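Local coordinates for protein putative O-GlcNAcase nagJ (Clostridium perfringens, PDB 6PV5) that probably cleaves N-acetylhexosamine residues from glycans as a hexosaminidase, this chain being the catalytic part of a longer protein, at residues H489-R492 and P498-P501; I306-R309 and Q313-E316; E214-A219 and Y455-V460. One frame throughout, in Å; residues are numbered along the deposited sequence.

Contact 1: residues H489-R492 and P498-P501; sequences HSTR and PDSP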
ATOM      1  N   HIS A 489      -8.333   4.362 -16.380  1.00 25.75           N
ATOM      2  CA  HIS A 489      -9.758   4.657 -16.306  1.00 23.65           C
ATOM      3  C   HIS A 489     -10.367   4.138 -15.008  1.00 25.44           C
ATOM      4  O   HIS A 489     -11.583   4.066 -14.889  1.00 23.23           O
ATOM      5  CB  HIS A 489     -10.497   4.061 -17.511  1.00 25.29           C
ATOM      6  CG  HIS A 489     -10.142   4.688 -18.814  1.00 24.18           C
ATOM      7  ND1 HIS A 489     -10.917   5.664 -19.380  1.00 24.30           N
ATOM      8  CD2 HIS A 489      -9.091   4.501 -19.644  1.00 23.87           C
ATOM      9  CE1 HIS A 489     -10.379   6.046 -20.528  1.00 23.15           C
ATOM     10  NE2 HIS A 489      -9.255   5.355 -20.706  1.00 24.49           N
ATOM     11  N   SER A 490      -9.532   3.785 -14.027  1.00 26.84           N
ATOM     12  CA  SER A 490     -10.036   3.098 -12.844  1.00 27.43           C
ATOM     13  C   SER A 490      -9.260   3.509 -11.585  1.00 28.27           C
ATOM     14  O   SER A 490      -8.759   2.635 -10.862  1.00 26.68           O
ATOM     15  CB  SER A 490      -9.888   1.600 -13.045  1.00 25.50           C
ATOM     16  OG  SER A 490     -10.829   0.905 -12.239  1.00 26.16           O
ATOM     17  N   THR A 491      -9.076   4.820 -11.374  1.00 25.65           N
ATOM     18  CA  THR A 491      -8.199   5.259 -10.291  1.00 26.99           C
ATOM     19  C   THR A 491      -9.030   5.922  -9.204  1.00 25.86           C
ATOM     20  O   THR A 491      -8.703   5.813  -8.038  1.00 28.96           O
ATOM     21  CB  THR A 491      -7.017   6.127 -10.753  1.00 26.30           C
ATOM     22  OG1 THR A 491      -7.515   7.306 -11.394  1.00 28.09           O
ATOM     23  CG2 THR A 491      -6.087   5.410 -11.710  1.00 27.90           C
ATOM     24  N   ARG A 492     -10.132   6.553  -9.593  1.00 23.64           N
ATOM     25  CA  ARG A 492     -10.868   7.406  -8.680  1.00 26.01           C
ATOM     26  C   ARG A 492     -12.076   6.660  -8.113  1.00 27.53           C
ATOM     27  O   ARG A 492     -12.941   6.228  -8.869  1.00 27.05           O
ATOM     28  CB  ARG A 492     -11.277   8.688  -9.418  1.00 26.77           C
ATOM     29  CG  ARG A 492     -12.140   9.658  -8.624  1.00 28.23           C
ATOM     30  CD  ARG A 492     -11.340  10.417  -7.566  1.00 28.59           C
ATOM     31  NE  ARG A 492     -12.189  11.337  -6.810  1.00 27.61           N
ATOM     32  CZ  ARG A 492     -11.780  12.156  -5.838  1.00 28.20           C
ATOM     33  NH1 ARG A 492     -10.510  12.199  -5.472  1.00 27.44           N
ATOM     34  NH2 ARG A 492     -12.651  12.946  -5.248  1.00 25.75           N
ATOM     35  N   PRO A 498      -7.802  11.395 -10.139  1.00 29.38           N
ATOM     36  CA  PRO A 498      -8.932  11.445 -11.082  1.00 28.45           C
ATOM     37  C   PRO A 498      -8.686  10.548 -12.297  1.00 26.71           C
ATOM     38  O   PRO A 498      -7.558  10.419 -12.759  1.00 26.84           O
ATOM     39  CB  PRO A 498      -9.018  12.942 -11.481  1.00 28.43           C
ATOM     40  CG  PRO A 498      -8.357  13.636 -10.278  1.00 34.82           C
ATOM     41  CD  PRO A 498      -7.184  12.722  -9.926  1.00 29.50           C
ATOM     42  N   ASP A 499      -9.749   9.904 -12.790  1.00 25.67           N
ATOM     43  CA  ASP A 499      -9.646   8.993 -13.920  1.00 25.61           C
ATOM     44  C   ASP A 499      -9.309   9.783 -15.189  1.00 26.60           C
ATOM     45  O   ASP A 499      -9.800  10.899 -15.361  1.00 27.50           O
ATOM     46  CB  ASP A 499     -11.003   8.352 -14.213  1.00 26.71           C
ATOM     47  CG  ASP A 499     -11.518   7.400 -13.141  1.00 30.84           C
ATOM     48  OD1 ASP A 499     -10.681   6.855 -12.379  1.00 29.02           O
ATOM     49  OD2 ASP A 499     -12.763   7.175 -13.107  1.00 30.01           O
ATOM     50  N   SER A 500      -8.461   9.195 -16.042  1.00 22.95           N
ATOM     51  CA  SER A 500      -8.190   9.639 -17.401  1.00 27.50           C
ATOM     52  C   SER A 500      -8.301  11.160 -17.541  1.00 27.20           C
ATOM     53  O   SER A 500      -9.150  11.649 -18.294  1.00 25.29           O
ATOM     54  CB  SER A 500      -9.097   8.924 -18.389  1.00 26.06           C
ATOM     55  OG  SER A 500     -10.448   9.305 -18.152  1.00 24.21           O
ATOM     56  N   PRO A 501      -7.426  11.950 -16.863  1.00 29.58           N
ATOM     57  CA  PRO A 501      -7.567  13.421 -16.836  1.00 26.92           C
ATOM     58  C   PRO A 501      -7.402  14.185 -18.158  1.00 26.15           C
ATOM     59  O   PRO A 501      -8.039  15.218 -18.363  1.00 27.19           O
ATOM     60  CB  PRO A 501      -6.460  13.858 -15.854  1.00 28.15           C
ATOM     61  CG  PRO A 501      -5.445  12.723 -15.922  1.00 29.32           C
ATOM     62  CD  PRO A 501      -6.286  11.463 -16.055  1.00 26.15           C
TER
HETATM   63  O   HOH W   1     -12.502   7.418 -17.972  1.00 29.99           O

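Contact 2: residues I306-R309 and Q313-E316; sequences IENR and QQAE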
ATOM      1  N   ILE A 306     -18.174   1.373  17.281  1.00 54.72           N
ATOM      2  CA  ILE A 306     -18.946   0.761  18.352  1.00 55.88           C
ATOM      3  C   ILE A 306     -19.910   1.778  18.964  1.00 61.59           C
ATOM      4  O   ILE A 306     -20.068   2.896  18.459  1.00 54.02           O
ATOM      5  CB  ILE A 306     -18.042   0.146  19.437  1.00 57.87           C
ATOM      6  CG1 ILE A 306     -17.076   1.181  20.024  1.00 52.21           C
ATOM      7  CG2 ILE A 306     -17.333  -1.094  18.909  1.00 54.89           C
ATOM      8  CD1 ILE A 306     -16.682   0.924  21.456  1.00 53.50           C
ATOM      9  N   GLU A 307     -20.517   1.361  20.088  1.00 60.96           N
ATOM     10  CA  GLU A 307     -21.591   2.073  20.763  1.00 60.33           C
ATOM     11  C   GLU A 307     -21.039   2.993  21.853  1.00 64.20           C
ATOM     12  O   GLU A 307     -21.406   4.166  21.911  1.00 64.00           O
ATOM     13  CB  GLU A 307     -22.604   1.084  21.348  1.00 58.60           C
ATOM     14  N   ASN A 308     -20.178   2.455  22.727  1.00 56.20           N
ATOM     15  CA  ASN A 308     -19.723   3.188  23.900  1.00 61.78           C
ATOM     16  C   ASN A 308     -19.008   4.487  23.497  1.00 58.30           C
ATOM     17  O   ASN A 308     -18.168   4.533  22.599  1.00 47.28           O
ATOM     18  CB  ASN A 308     -18.981   2.278  24.887  1.00 67.07           C
ATOM     19  CG  ASN A 308     -18.078   3.034  25.839  1.00 71.81           C
ATOM     20  OD1 ASN A 308     -16.860   3.022  25.683  1.00 73.82           O
ATOM     21  ND2 ASN A 308     -18.659   3.711  26.817  1.00 77.71           N
ATOM     22  N   ARG A 309     -19.347   5.566  24.199  1.00 59.75           N
ATOM     23  CA  ARG A 309     -18.764   6.856  23.895  1.00 57.06           C
ATOM     24  C   ARG A 309     -18.004   7.362  25.115  1.00 51.12           C
ATOM     25  O   ARG A 309     -17.883   8.565  25.313  1.00 48.38           O
ATOM     26  CB  ARG A 309     -19.878   7.824  23.497  1.00 57.97           C
ATOM     27  CG  ARG A 309     -19.417   8.926  22.560  1.00 63.11           C
ATOM     28  CD  ARG A 309     -20.464   9.244  21.518  1.00 63.77           C
ATOM     29  NE  ARG A 309     -19.779   9.915  20.427  1.00 62.96           N
ATOM     30  CZ  ARG A 309     -19.612   9.414  19.212  1.00 66.27           C
ATOM     31  NH1 ARG A 309     -20.098   8.221  18.907  1.00 60.89           N
ATOM     32  NH2 ARG A 309     -18.967  10.119  18.299  1.00 72.35           N
ATOM     33  N   GLN A 313     -12.908   5.791  29.994  1.00 39.80           N
ATOM     34  CA  GLN A 313     -12.889   4.357  30.261  1.00 42.96           C
ATOM     35  C   GLN A 313     -12.107   3.604  29.189  1.00 46.11           C
ATOM     36  O   GLN A 313     -11.347   2.686  29.513  1.00 48.39           O
ATOM     37  CB  GLN A 313     -14.314   3.819  30.423  1.00 45.63           C
ATOM     38  CG  GLN A 313     -15.008   4.390  31.654  1.00 47.35           C
ATOM     39  CD  GLN A 313     -16.479   4.082  31.793  1.00 52.77           C
ATOM     40  OE1 GLN A 313     -17.268   4.229  30.863  1.00 60.30           O
ATOM     41  NE2 GLN A 313     -16.874   3.685  32.989  1.00 53.66           N
ATOM     42  N   GLN A 314     -12.268   4.006  27.917  1.00 41.02           N
ATOM     43  CA  GLN A 314     -11.546   3.335  26.840  1.00 37.70           C
ATOM     44  C   GLN A 314     -10.044   3.597  26.963  1.00 36.97           C
ATOM     45  O   GLN A 314      -9.231   2.695  26.763  1.00 34.70           O
ATOM     46  CB  GLN A 314     -12.067   3.744  25.455  1.00 37.92           C
ATOM     47  CG  GLN A 314     -13.527   3.369  25.201  1.00 37.73           C
ATOM     48  CD  GLN A 314     -14.075   3.969  23.926  1.00 41.02           C
ATOM     49  OE1 GLN A 314     -13.352   4.548  23.114  1.00 39.55           O
ATOM     50  NE2 GLN A 314     -15.371   3.800  23.718  1.00 39.33           N
ATOM     51  N   ALA A 315      -9.674   4.848  27.259  1.00 35.61           N
ATOM     52  CA  ALA A 315      -8.272   5.194  27.374  1.00 34.32           C
ATOM     53  C   ALA A 315      -7.669   4.473  28.578  1.00 35.20           C
ATOM     54  O   ALA A 315      -6.521   4.023  28.523  1.00 36.53           O
ATOM     55  CB  ALA A 315      -8.110   6.688  27.476  1.00 31.83           C
ATOM     56  N   GLU A 316      -8.457   4.356  29.651  1.00 34.74           N
ATOM     57  CA  GLU A 316      -7.966   3.702  30.858  1.00 42.98           C
ATOM     58  C   GLU A 316      -7.681   2.221  30.610  1.00 39.34           C
ATOM     59  O   GLU A 316      -6.618   1.742  31.010  1.00 41.59           O
ATOM     60  CB  GLU A 316      -8.877   3.960  32.061  1.00 44.17           C
ATOM     61  CG  GLU A 316      -8.692   5.362  32.606  1.00 51.80           C
ATOM     62  CD  GLU A 316      -9.625   5.724  33.747  1.00 66.43           C
ATOM     63  OE1 GLU A 316     -10.520   4.898  34.067  1.00 68.96           O
ATOM     64  OE2 GLU A 316      -9.450   6.834  34.319  1.00 70.61           O
TER

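Contact 3: residues E214-A219 and Y455-V460; sequences EYKMNA and YGWNSV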
ATOM      1  N   GLU A 214       9.452  -7.646   0.506  1.00 38.61           N
ATOM      2  CA  GLU A 214      10.113  -7.338  -0.746  1.00 40.45           C
ATOM      3  C   GLU A 214      10.244  -5.827  -0.944  1.00 39.16           C
ATOM      4  O   GLU A 214      11.225  -5.360  -1.527  1.00 36.11           O
ATOM      5  CB  GLU A 214       9.361  -8.007  -1.898  1.00 46.01           C
ATOM      6  CG  GLU A 214      10.164  -8.032  -3.187  1.00 56.42           C
ATOM      7  CD  GLU A 214      11.229  -9.114  -3.292  1.00 65.90           C
ATOM      8  OE1 GLU A 214      11.701  -9.366  -4.427  1.00 76.81           O
ATOM      9  OE2 GLU A 214      11.587  -9.708  -2.249  1.00 62.69           O
ATOM     10  N   TYR A 215       9.259  -5.068  -0.439  1.00 35.95           N
ATOM     11  CA  TYR A 215       9.181  -3.650  -0.752  1.00 37.21           C
ATOM     12  C   TYR A 215       9.270  -2.792   0.512  1.00 38.29           C
ATOM     13  O   TYR A 215       8.929  -1.606   0.489  1.00 33.89           O
ATOM     14  CB  TYR A 215       7.979  -3.388  -1.667  1.00 34.16           C
ATOM     15  CG  TYR A 215       8.186  -4.057  -3.002  1.00 35.31           C
ATOM     16  CD1 TYR A 215       9.079  -3.519  -3.907  1.00 31.98           C
ATOM     17  CD2 TYR A 215       7.564  -5.257  -3.321  1.00 32.67           C
ATOM     18  CE1 TYR A 215       9.316  -4.121  -5.128  1.00 36.28           C
ATOM     19  CE2 TYR A 215       7.804  -5.883  -4.538  1.00 36.14           C
ATOM     20  CZ  TYR A 215       8.686  -5.310  -5.440  1.00 34.90           C
ATOM     21  OH  TYR A 215       8.972  -5.875  -6.643  1.00 37.09           O
ATOM     22  N   LYS A 216       9.731  -3.421   1.603  1.00 38.85           N
ATOM     23  CA  LYS A 216      10.175  -2.749   2.815  1.00 36.92           C
ATOM     24  C   LYS A 216       8.987  -2.162   3.577  1.00 38.63           C
ATOM     25  O   LYS A 216       9.150  -1.174   4.289  1.00 40.39           O
ATOM     26  CB  LYS A 216      11.249  -1.695   2.519  1.00 35.90           C
ATOM     27  CG  LYS A 216      12.478  -2.184   1.756  1.00 37.19           C
ATOM     28  CD  LYS A 216      13.516  -1.117   1.562  1.00 42.81           C
ATOM     29  CE  LYS A 216      14.720  -1.594   0.778  1.00 47.02           C
ATOM     30  NZ  LYS A 216      14.613  -1.271  -0.666  1.00 46.54           N
ATOM     31  N   MET A 217       7.813  -2.794   3.458  1.00 34.40           N
ATOM     32  CA  MET A 217       6.722  -2.509   4.378  1.00 38.28           C
ATOM     33  C   MET A 217       6.866  -3.432   5.579  1.00 38.84           C
ATOM     34  O   MET A 217       7.032  -4.630   5.412  1.00 37.37           O
ATOM     35  CB  MET A 217       5.352  -2.756   3.745  1.00 36.64           C
ATOM     36  CG  MET A 217       5.176  -2.064   2.399  1.00 41.76           C
ATOM     37  SD  MET A 217       3.435  -2.084   1.852  1.00 44.13           S
ATOM     38  CE  MET A 217       2.756  -0.770   2.866  1.00 39.74           C
ATOM     39  N   ASN A 218       6.712  -2.876   6.786  1.00 39.05           N
ATOM     40  CA  ASN A 218       7.236  -3.533   7.971  1.00 36.06           C
ATOM     41  C   ASN A 218       6.108  -3.982   8.884  1.00 34.84           C
ATOM     42  O   ASN A 218       6.382  -4.400   9.996  1.00 37.49           O
ATOM     43  CB  ASN A 218       8.262  -2.652   8.702  1.00 38.49           C
ATOM     44  CG  ASN A 218       7.696  -1.372   9.297  1.00 41.24           C
ATOM     45  OD1 ASN A 218       6.508  -1.069   9.155  1.00 37.63           O
ATOM     46  ND2 ASN A 218       8.536  -0.615   9.989  1.00 39.63           N
ATOM     47  N   ALA A 219       4.841  -3.886   8.447  1.00 31.66           N
ATOM     48  CA  ALA A 219       3.794  -4.387   9.321  1.00 29.39           C
ATOM     49  C   ALA A 219       2.567  -4.861   8.548  1.00 31.24           C
ATOM     50  O   ALA A 219       2.197  -4.298   7.523  1.00 29.36           O
ATOM     51  CB  ALA A 219       3.403  -3.331  10.331  1.00 31.02           C
ATOM     52  N   TYR A 455       5.652   5.581  -0.977  1.00 31.55           N
ATOM     53  CA  TYR A 455       5.329   6.808  -0.283  1.00 32.41           C
ATOM     54  C   TYR A 455       5.758   6.687   1.178  1.00 32.56           C
ATOM     55  O   TYR A 455       6.334   7.626   1.711  1.00 30.04           O
ATOM     56  CB  TYR A 455       3.829   7.111  -0.335  1.00 29.96           C
ATOM     57  CG  TYR A 455       3.441   8.261   0.565  1.00 28.79           C
ATOM     58  CD1 TYR A 455       3.727   9.579   0.214  1.00 29.38           C
ATOM     59  CD2 TYR A 455       2.829   8.028   1.783  1.00 28.01           C
ATOM     60  CE1 TYR A 455       3.379  10.641   1.037  1.00 28.95           C
ATOM     61  CE2 TYR A 455       2.471   9.078   2.615  1.00 28.75           C
ATOM     62  CZ  TYR A 455       2.776  10.379   2.254  1.00 27.60           C
ATOM     63  OH  TYR A 455       2.408  11.401   3.078  1.00 28.82           O
ATOM     64  N   GLY A 456       5.428   5.542   1.800  1.00 32.19           N
ATOM     65  CA  GLY A 456       5.741   5.260   3.186  1.00 33.84           C
ATOM     66  C   GLY A 456       7.249   5.282   3.418  1.00 39.04           C
ATOM     67  O   GLY A 456       7.720   5.781   4.444  1.00 40.22           O
ATOM     68  N   TRP A 457       8.000   4.762   2.438  1.00 34.77           N
ATOM     69  CA  TRP A 457       9.438   4.656   2.589  1.00 34.74           C
ATOM     70  C   TRP A 457      10.105   6.004   2.312  1.00 35.49           C
ATOM     71  O   TRP A 457      11.079   6.350   2.964  1.00 37.23           O
ATOM     72  CB  TRP A 457      10.020   3.551   1.700  1.00 33.62           C
ATOM     73  CG  TRP A 457      11.489   3.375   1.918  1.00 34.10           C
ATOM     74  CD1 TRP A 457      12.505   3.960   1.218  1.00 32.72           C
ATOM     75  CD2 TRP A 457      12.113   2.611   2.968  1.00 34.51           C
ATOM     76  NE1 TRP A 457      13.714   3.581   1.733  1.00 33.35           N
ATOM     77  CE2 TRP A 457      13.508   2.768   2.818  1.00 35.50           C
ATOM     78  CE3 TRP A 457      11.637   1.820   4.017  1.00 33.74           C
ATOM     79  CZ2 TRP A 457      14.421   2.167   3.685  1.00 31.79           C
ATOM     80  CZ3 TRP A 457      12.541   1.225   4.870  1.00 36.72           C
ATOM     81  CH2 TRP A 457      13.915   1.395   4.700  1.00 32.95           C
ATOM     82  N   ASN A 458       9.601   6.742   1.321  1.00 34.73           N
ATOM     83  CA  ASN A 458      10.286   7.924   0.823  1.00 36.83           C
ATOM     84  C   ASN A 458       9.228   8.925   0.379  1.00 35.71           C
ATOM     85  O   ASN A 458       9.001   9.096  -0.824  1.00 35.27           O
ATOM     86  CB  ASN A 458      11.326   7.574  -0.253  1.00 34.62           C
ATOM     87  CG  ASN A 458      12.239   8.715  -0.685  1.00 38.50           C
ATOM     88  OD1 ASN A 458      11.981   9.888  -0.421  1.00 36.25           O
ATOM     89  ND2 ASN A 458      13.302   8.390  -1.405  1.00 37.68           N
ATOM     90  N   SER A 459       8.613   9.588   1.374  1.00 36.01           N
ATOM     91  CA  SER A 459       7.503  10.501   1.146  1.00 37.62           C
ATOM     92  C   SER A 459       7.988  11.789   0.501  1.00 40.56           C
ATOM     93  O   SER A 459       7.294  12.399  -0.311  1.00 44.47           O
ATOM     94  CB  SER A 459       6.721  10.767   2.403  1.00 38.22           C
ATOM     95  OG  SER A 459       7.541  11.364   3.396  1.00 40.71           O
ATOM     96  N   VAL A 460       9.208  12.179   0.850  1.00 43.92           N
ATOM     97  CA  VAL A 460       9.791  13.405   0.337  1.00 43.25           C
ATOM     98  C   VAL A 460       9.954  13.337  -1.181  1.00 40.50           C
ATOM     99  O   VAL A 460       9.632  14.296  -1.876  1.00 44.74           O
ATOM    100  CB  VAL A 460      11.100  13.731   1.084  1.00 46.32           C
ATOM    101  CG1 VAL A 460      12.107  14.493   0.229  1.00 42.63           C
ATOM    102  CG2 VAL A 460      10.792  14.469   2.377  1.00 47.06           C
TER

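Contact 1: residues H489-R492 and P498-P501
D499 holds the backbone of T491 and R492 through one carboxylate oxygen. Its OD1 accepts T491 N at 2.8 Å, nearly on the line of the D499 CG-OD1 bond, and R492 N at 2.9 Å, which comes in on the syn side, well out of the carboxylate plane. The two donors arrive from opposite faces, so OD1 is pinched between consecutive amides. With CG turned beside the backbone N of D499 (chi1 -67°), the carboxylate swings over to both. OD2 is engaged separately, in a salt bridge to K414, whose ammonium also bonds R492 O; this would probably stabilise the negative charge of the buried acid.

R492 touches the acid through its CB, 3.5 Å from D499 OD1, and its chain then bends away so that NH1 reaches P380 O and G496 O. T491 OG1 slides past the aspartate and is bonded to R497 O.

A second patch joins H489 and S500. S500 CB sits over one face of the imidazole, 4.0 Å from the ring centroid, as a CH-pi contact displaced toward the rim. One water links the pair, 2.8 Å from H489 ND1 and 2.8 Å from S500 OG, while H489 NE2 is taken by E530, fixing the rotation of the ring.

Both segments belong to the loop from helix 480-487 to helix 501-515, with S500 at the latter's N-cap position. E530 (helix 521-544) and F561 (helix 548-579, edge-to-face with H489) bring in the C-terminal helices; K414, M415 and Y405, between barrel strands 399-403 and 431-436, bond D499, S490 and T491.

Contact 2: residues I306-R309 and Q313-E316
N308 and Q314 meet side chain to side chain where the fourth strand of a (beta/alpha)8 barrel, 298-302, gives way to its following helix, 311-326. The first shell centres on one short, fairly straight bond: Q314 NE2 donates to N308 OD1 at 2.6 Å, with an N-H...O angle of 162°. From the glutamine's side the geometry is regular, because OD1 lies close to the plane of the Q314 amide. From the asparagine's side it is not, since the donor stands well above the carbonyl plane of N308 and off its lone pairs. The mismatch goes with a 65° angle between the two amide planes. The same NE2 also leans toward N308 O at 3.1 Å, but that bond is weak and bent. One amide nitrogen thus holds both the side chain and the backbone carbonyl of the same residue. The I306 side chain points against that of Q314, and its methyl CD1 comes to 3.9 Å from Q314 NE2.

A second shell sets these groups in place. In N308, CG points anti to the backbone N (chi1 159°), which carries OD1 toward the helix, and the side chain rests on F272. Q314 reaches across with an extended chain; its OE1 is bonded to Y356 OH, so both ends of the amide are engaged, and W303, V340 and F360 pack round it. R309, on the exposed side, forms a salt bridge with E341.

Loops at the C-terminal ends of the barrel strands carry the active site in such folds, and this one follows D305, the predicted proton donor, whose side chain is about 6 Å from that of I306. At the start of the helix, Q313 OE1 bonds S310 OG.

Contact 3: residues E214-A219 and Y455-V460
K216 lies across the indole of W457, and this one pair carries the contact. The tight part is aliphatic: K216 CD stands over the six-membered ring, 3.9 Å from its centroid and only 6° off the ring normal, a clear CH-pi contact. Nearer the backbone, K216 CB approaches W457 CE3 at 3.8 Å, so the methylene chain follows the face of the ring. The tryptophan is set for this by a first torsion with CG anti to its N (chi1 -176°), which throws the indole out from the last turn of helix 446-457.

The ammonium end is looser. K216 turns at its last torsion (chi4 96°), and NZ stays 5.7 Å from the centroid of the five-membered ring, at most a weak cation-pi attraction. Its firm partner is S161 OG, on helix 152-163, while W457 NE1 is bonded to D182 OD1. Each polar end is thus held from the N-terminal domain. Both residues are buried, so the slack lies in the distance between charge and ring and not in an opening to solvent.

K216 itself adopts positive phi just beyond helix 202-214, and its carbonyl is taken by R189 NE from the first barrel strand, which W457 also touches. The turn leading into strand 219-222 therefore meets the C-terminal end of the helix following the eighth strand: the first and last beta-alpha units of a (beta/alpha)8 barrel come together, at the end of the barrel remote from its catalytic loops.

Read from the N terminus, the chain first passes 214-219, which must wait more than 230 residues for its partner, 455-460, in contact 3. Nested within that long loop, contact 2 opens and closes over only three intervening residues, at the exit from the fourth strand, its centre about 32 Å from that of contact 3. Contact 1 comes later and in series, closing a five-residue loop between helix 480-487 and helix 501-515, its centre about 24 Å from that of contact 3. None of the three cross or touch; between them they tie the first to the last beta-alpha unit, brace a loop at the probable catalytic end, and shape the junction with the C-terminal helices.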